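Local coordinates for endonuclease V (Streptomyces avermitilis, PDB 3GOC), which probably repairs deaminated DNA by magnesium-dependent cleavage of the second phosphodiester bond 3' to a deoxyinosine, at residues 37-49 against 101-114. Numbering follows the deposited sequence.
Sequences PGTGRVTGVDVAY and LDALPCPPGLIVCD. With MG (magnesium ion), chain D; MG (magnesium ion), chain C.
T43 and P108 meet where strand 41-49 begins to pair with strand 110-114, a worked example of how a parallel strand pair can be tied at one end and spread at the other. CB of T43 rests against the carbonyl oxygen and ring CB of P108. Of its two branches, CG2 lies 4.1 Å from P108 CB, whereas OG1, turned beside its backbone N (chi1 -61°), donates to P108 O at 2.8 Å, in the carbonyl plane on a lone pair. Backbone N of T43 donates to L110 O at 2.8 Å, and its O accepts from V112 N at 2.7 Å. On the T43 face, V45 continues the packing, CG2 against C113 SG at 3.4 Å and CG1 touching CD2 of L101 (helix 94-102), the side chains crossing at about a right angle; V42 meets V112 on the other face. Beyond V45 the strands diverge, and a water takes over, donating to V45 O and accepting from D114 N. The spreading end carries the metals. The D46 carboxylate bridges two magnesium ions, OD1 binding one at 2.2 Å and OD2 the other at 2.5 Å. D114 OD1 lies a longer 2.9 Å from the latter and accepts from waters on both ions, while D217 binds magnesium with D46 from outside the two strands. Neighbouring central strands presenting paired aspartates to two metals are characteristic of the RNase H-like nuclease fold.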
loop_
_atom_site.group_PDB
_atom_site.type_symbol
_atom_site.label_atom_id
_atom_site.label_comp_id
_atom_site.label_asym_id
_atom_site.label_seq_id
_atom_site.Cartn_x
_atom_site.Cartn_y
_atom_site.Cartn_z
ATOM N N PRO A 37 -2.399 1.703 -5.290
ATOM C CA PRO A 37 -1.010 2.032 -4.979
ATOM C C PRO A 37 -0.074 1.212 -5.862
ATOM O O PRO A 37 -0.494 0.239 -6.489
ATOM C CB PRO A 37 -0.893 1.648 -3.506
ATOM C CG PRO A 37 -1.790 0.464 -3.415
ATOM C CD PRO A 37 -3.009 0.914 -4.208
ATOM N N GLY A 38 1.188 1.621 -5.926
ATOM C CA GLY A 38 2.166 0.883 -6.705
ATOM C C GLY A 38 2.142 1.027 -8.215
ATOM O O GLY A 38 2.827 0.278 -8.909
ATOM N N THR A 39 1.360 1.969 -8.730
ATOM C CA THR A 39 1.294 2.190 -10.169
ATOM C C THR A 39 1.094 3.673 -10.470
ATOM O O THR A 39 0.559 4.414 -9.645
ATOM C CB THR A 39 0.142 1.393 -10.816
ATOM O OG1 THR A 39 0.211 1.527 -12.242
ATOM C CG2 THR A 39 -1.202 1.908 -10.324
ATOM N N GLY A 40 1.527 4.101 -11.651
ATOM C CA GLY A 40 1.391 5.498 -12.022
ATOM C C GLY A 40 2.339 6.375 -11.223
ATOM O O GLY A 40 3.413 5.925 -10.818
ATOM N N ARG A 41 1.933 7.623 -10.996
ATOM C CA ARG A 41 2.739 8.589 -10.253
ATOM C C ARG A 41 2.071 8.991 -8.942
ATOM O O ARG A 41 0.848 8.968 -8.822
ATOM C CB ARG A 41 2.976 9.858 -11.092
ATOM C CG ARG A 41 4.154 9.816 -12.074
ATOM C CD ARG A 41 3.940 8.896 -13.269
ATOM N NE ARG A 41 5.125 8.879 -14.136
ATOM C CZ ARG A 41 5.378 9.767 -15.096
ATOM N NH1 ARG A 41 4.531 10.759 -15.338
ATOM N NH2 ARG A 41 6.487 9.666 -15.816
ATOM N N VAL A 42 2.883 9.346 -7.952
ATOM C CA VAL A 42 2.375 9.794 -6.662
ATOM C C VAL A 42 3.276 10.970 -6.303
ATOM O O VAL A 42 4.502 10.896 -6.428
ATOM C CB VAL A 42 2.420 8.663 -5.607
ATOM C CG1 VAL A 42 3.837 8.181 -5.414
ATOM C CG2 VAL A 42 1.800 9.138 -4.295
ATOM N N THR A 43 2.660 12.058 -5.864
ATOM C CA THR A 43 3.390 13.291 -5.597
ATOM C C THR A 43 3.245 13.861 -4.201
ATOM O O THR A 43 2.146 13.948 -3.668
ATOM C CB THR A 43 2.932 14.362 -6.610
ATOM O OG1 THR A 43 3.236 13.906 -7.934
ATOM C CG2 THR A 43 3.619 15.694 -6.359
ATOM N N GLY A 44 4.368 14.258 -3.617
ATOM C CA GLY A 44 4.312 14.864 -2.307
ATOM C C GLY A 44 4.385 16.374 -2.446
ATOM O O GLY A 44 5.051 16.888 -3.341
ATOM N N VAL A 45 3.672 17.088 -1.582
ATOM C CA VAL A 45 3.708 18.540 -1.589
ATOM C C VAL A 45 3.929 18.983 -0.157
ATOM O O VAL A 45 3.406 18.377 0.783
ATOM C CB VAL A 45 2.388 19.172 -2.108
ATOM C CG1 VAL A 45 2.291 19.019 -3.616
ATOM C CG2 VAL A 45 1.196 18.523 -1.430
ATOM N N ASP A 46 4.731 20.023 0.004
ATOM C CA ASP A 46 5.008 20.566 1.328
ATOM C C ASP A 46 5.488 21.996 1.159
ATOM O O ASP A 46 5.883 22.399 0.068
ATOM C CB ASP A 46 6.085 19.745 2.035
ATOM C CG ASP A 46 6.213 20.103 3.486
ATOM O OD1 ASP A 46 7.325 19.933 4.033
ATOM O OD2 ASP A 46 5.204 20.548 4.097
ATOM N N VAL A 47 5.441 22.768 2.237
ATOM C CA VAL A 47 5.891 24.146 2.182
ATOM C C VAL A 47 6.778 24.498 3.362
ATOM O O VAL A 47 6.790 23.812 4.389
ATOM C CB VAL A 47 4.695 25.128 2.149
ATOM C CG1 VAL A 47 3.798 24.816 0.956
ATOM C CG2 VAL A 47 3.908 25.030 3.443
ATOM N N ALA A 48 7.541 25.568 3.185
ATOM C CA ALA A 48 8.431 26.076 4.218
ATOM C C ALA A 48 8.212 27.582 4.265
ATOM O O ALA A 48 8.267 28.255 3.238
ATOM C CB ALA A 48 9.889 25.762 3.864
ATOM N N TYR A 49 7.937 28.103 5.454
ATOM C CA TYR A 49 7.713 29.532 5.635
ATOM C C TYR A 49 8.971 30.211 6.141
ATOM O O TYR A 49 9.662 29.682 7.010
ATOM C CB TYR A 49 6.595 29.784 6.650
ATOM C CG TYR A 49 5.214 29.455 6.150
ATOM C CD1 TYR A 49 4.697 28.164 6.258
ATOM C CD2 TYR A 49 4.426 30.433 5.549
ATOM C CE1 TYR A 49 3.428 27.857 5.774
ATOM C CE2 TYR A 49 3.159 30.139 5.064
ATOM C CZ TYR A 49 2.667 28.853 5.178
ATOM O OH TYR A 49 1.414 28.563 4.696
ATOM N N LEU A 101 3.074 22.882 -8.484
ATOM C CA LEU A 101 2.509 21.778 -9.262
ATOM C C LEU A 101 2.502 22.130 -10.742
ATOM O O LEU A 101 2.831 21.297 -11.591
ATOM C CB LEU A 101 1.080 21.471 -8.794
ATOM C CG LEU A 101 0.956 20.826 -7.409
ATOM C CD1 LEU A 101 -0.479 20.946 -6.938
ATOM C CD2 LEU A 101 1.389 19.364 -7.460
ATOM N N ASP A 102 2.134 23.369 -11.054
ATOM C CA ASP A 102 2.090 23.808 -12.450
ATOM C C ASP A 102 3.467 23.795 -13.101
ATOM O O ASP A 102 3.583 23.673 -14.322
ATOM C CB ASP A 102 1.496 25.215 -12.561
ATOM C CG ASP A 102 -0.001 25.239 -12.307
ATOM O OD1 ASP A 102 -0.648 24.180 -12.446
ATOM O OD2 ASP A 102 -0.533 26.325 -11.988
ATOM N N ALA A 103 4.511 23.921 -12.286
ATOM C CA ALA A 103 5.877 23.934 -12.793
ATOM C C ALA A 103 6.408 22.541 -13.117
ATOM O O ALA A 103 7.470 22.404 -13.724
ATOM C CB ALA A 103 6.797 24.621 -11.795
ATOM N N LEU A 104 5.675 21.509 -12.711
ATOM C CA LEU A 104 6.093 20.138 -12.985
ATOM C C LEU A 104 5.964 19.827 -14.466
ATOM O O LEU A 104 5.112 20.378 -15.156
ATOM C CB LEU A 104 5.235 19.146 -12.204
ATOM C CG LEU A 104 5.411 19.101 -10.685
ATOM C CD1 LEU A 104 4.309 18.245 -10.082
ATOM C CD2 LEU A 104 6.788 18.549 -10.332
ATOM N N PRO A 105 6.816 18.932 -14.973
ATOM C CA PRO A 105 6.792 18.548 -16.385
ATOM C C PRO A 105 5.811 17.413 -16.664
ATOM O O PRO A 105 5.651 16.987 -17.805
ATOM C CB PRO A 105 8.234 18.134 -16.643
ATOM C CG PRO A 105 8.601 17.474 -15.357
ATOM C CD PRO A 105 8.029 18.419 -14.310
ATOM N N CYS A 106 5.155 16.923 -15.618
ATOM C CA CYS A 106 4.202 15.835 -15.774
ATOM C C CYS A 106 3.075 15.962 -14.750
ATOM O O CYS A 106 3.174 16.726 -13.783
ATOM C CB CYS A 106 4.910 14.490 -15.570
ATOM S SG CYS A 106 5.607 14.289 -13.890
ATOM N N PRO A 107 1.976 15.222 -14.959
ATOM C CA PRO A 107 0.855 15.276 -14.016
ATOM C C PRO A 107 1.317 14.646 -12.704
ATOM O O PRO A 107 2.179 13.766 -12.701
ATOM C CB PRO A 107 -0.216 14.448 -14.710
ATOM C CG PRO A 107 0.075 14.670 -16.164
ATOM C CD PRO A 107 1.580 14.542 -16.204
ATOM N N PRO A 108 0.744 15.079 -11.572
ATOM C CA PRO A 108 1.157 14.520 -10.281
ATOM C C PRO A 108 0.581 13.160 -9.912
ATOM O O PRO A 108 1.137 12.461 -9.066
ATOM C CB PRO A 108 0.735 15.603 -9.298
ATOM C CG PRO A 108 -0.528 16.121 -9.908
ATOM C CD PRO A 108 -0.198 16.200 -11.393
ATOM N N GLY A 109 -0.511 12.778 -10.561
ATOM C CA GLY A 109 -1.145 11.513 -10.235
ATOM C C GLY A 109 -1.945 11.738 -8.965
ATOM O O GLY A 109 -2.926 12.482 -8.971
ATOM N N LEU A 110 -1.534 11.096 -7.876
ATOM C CA LEU A 110 -2.198 11.262 -6.584
ATOM C C LEU A 110 -1.321 12.191 -5.746
ATOM O O LEU A 110 -0.122 11.949 -5.608
ATOM C CB LEU A 110 -2.336 9.902 -5.895
ATOM C CG LEU A 110 -2.956 9.812 -4.497
ATOM C CD1 LEU A 110 -1.945 10.200 -3.456
ATOM C CD2 LEU A 110 -4.191 10.670 -4.420
ATOM N N ILE A 111 -1.907 13.253 -5.198
ATOM C CA ILE A 111 -1.138 14.198 -4.388
ATOM C C ILE A 111 -1.269 13.876 -2.906
ATOM O O ILE A 111 -2.375 13.722 -2.388
ATOM C CB ILE A 111 -1.594 15.665 -4.607
ATOM C CG1 ILE A 111 -1.408 16.071 -6.074
ATOM C CG2 ILE A 111 -0.789 16.596 -3.703
ATOM C CD1 ILE A 111 -2.428 15.473 -7.003
ATOM N N VAL A 112 -0.129 13.754 -2.233
ATOM C CA VAL A 112 -0.099 13.459 -0.806
ATOM C C VAL A 112 0.414 14.702 -0.082
ATOM O O VAL A 112 1.571 15.092 -0.242
ATOM C CB VAL A 112 0.838 12.260 -0.505
ATOM C CG1 VAL A 112 0.816 11.933 0.984
ATOM C CG2 VAL A 112 0.401 11.045 -1.330
ATOM N N CYS A 113 -0.457 15.331 0.703
ATOM C CA CYS A 113 -0.090 16.532 1.451
ATOM C C CYS A 113 0.367 16.199 2.858
ATOM O O CYS A 113 -0.133 15.263 3.480
ATOM C CB CYS A 113 -1.285 17.484 1.547
ATOM S SG CYS A 113 -1.922 18.060 -0.028
ATOM N N ASP A 114 1.342 16.958 3.348
ATOM C CA ASP A 114 1.823 16.781 4.713
ATOM C C ASP A 114 0.857 17.648 5.510
ATOM O O ASP A 114 1.121 18.822 5.775
ATOM C CB ASP A 114 3.243 17.320 4.867
ATOM C CG ASP A 114 3.749 17.226 6.293
ATOM O OD1 ASP A 114 4.683 17.979 6.658
ATOM O OD2 ASP A 114 3.225 16.398 7.063
HETATM MG MG MG D . 5.557 20.758 6.542
HETATM MG MG MG C . 7.896 20.359 6.115
HETATM O O HOH W 1 2.118 11.505 -14.410
HETATM O O HOH W 2 1.393 19.452 2.076
HETATM O O HOH W 3 2.369 20.983 3.909
HETATM O O HOH W 4 8.792 22.428 5.639
HETATM O O HOH W 5 7.265 18.145 6.558
HETATM O O HOH W 6 3.014 20.668 6.223
HETATM O O HOH W 7 4.322 20.285 8.650
HETATM O O HOH W 8 8.426 20.730 8.344
#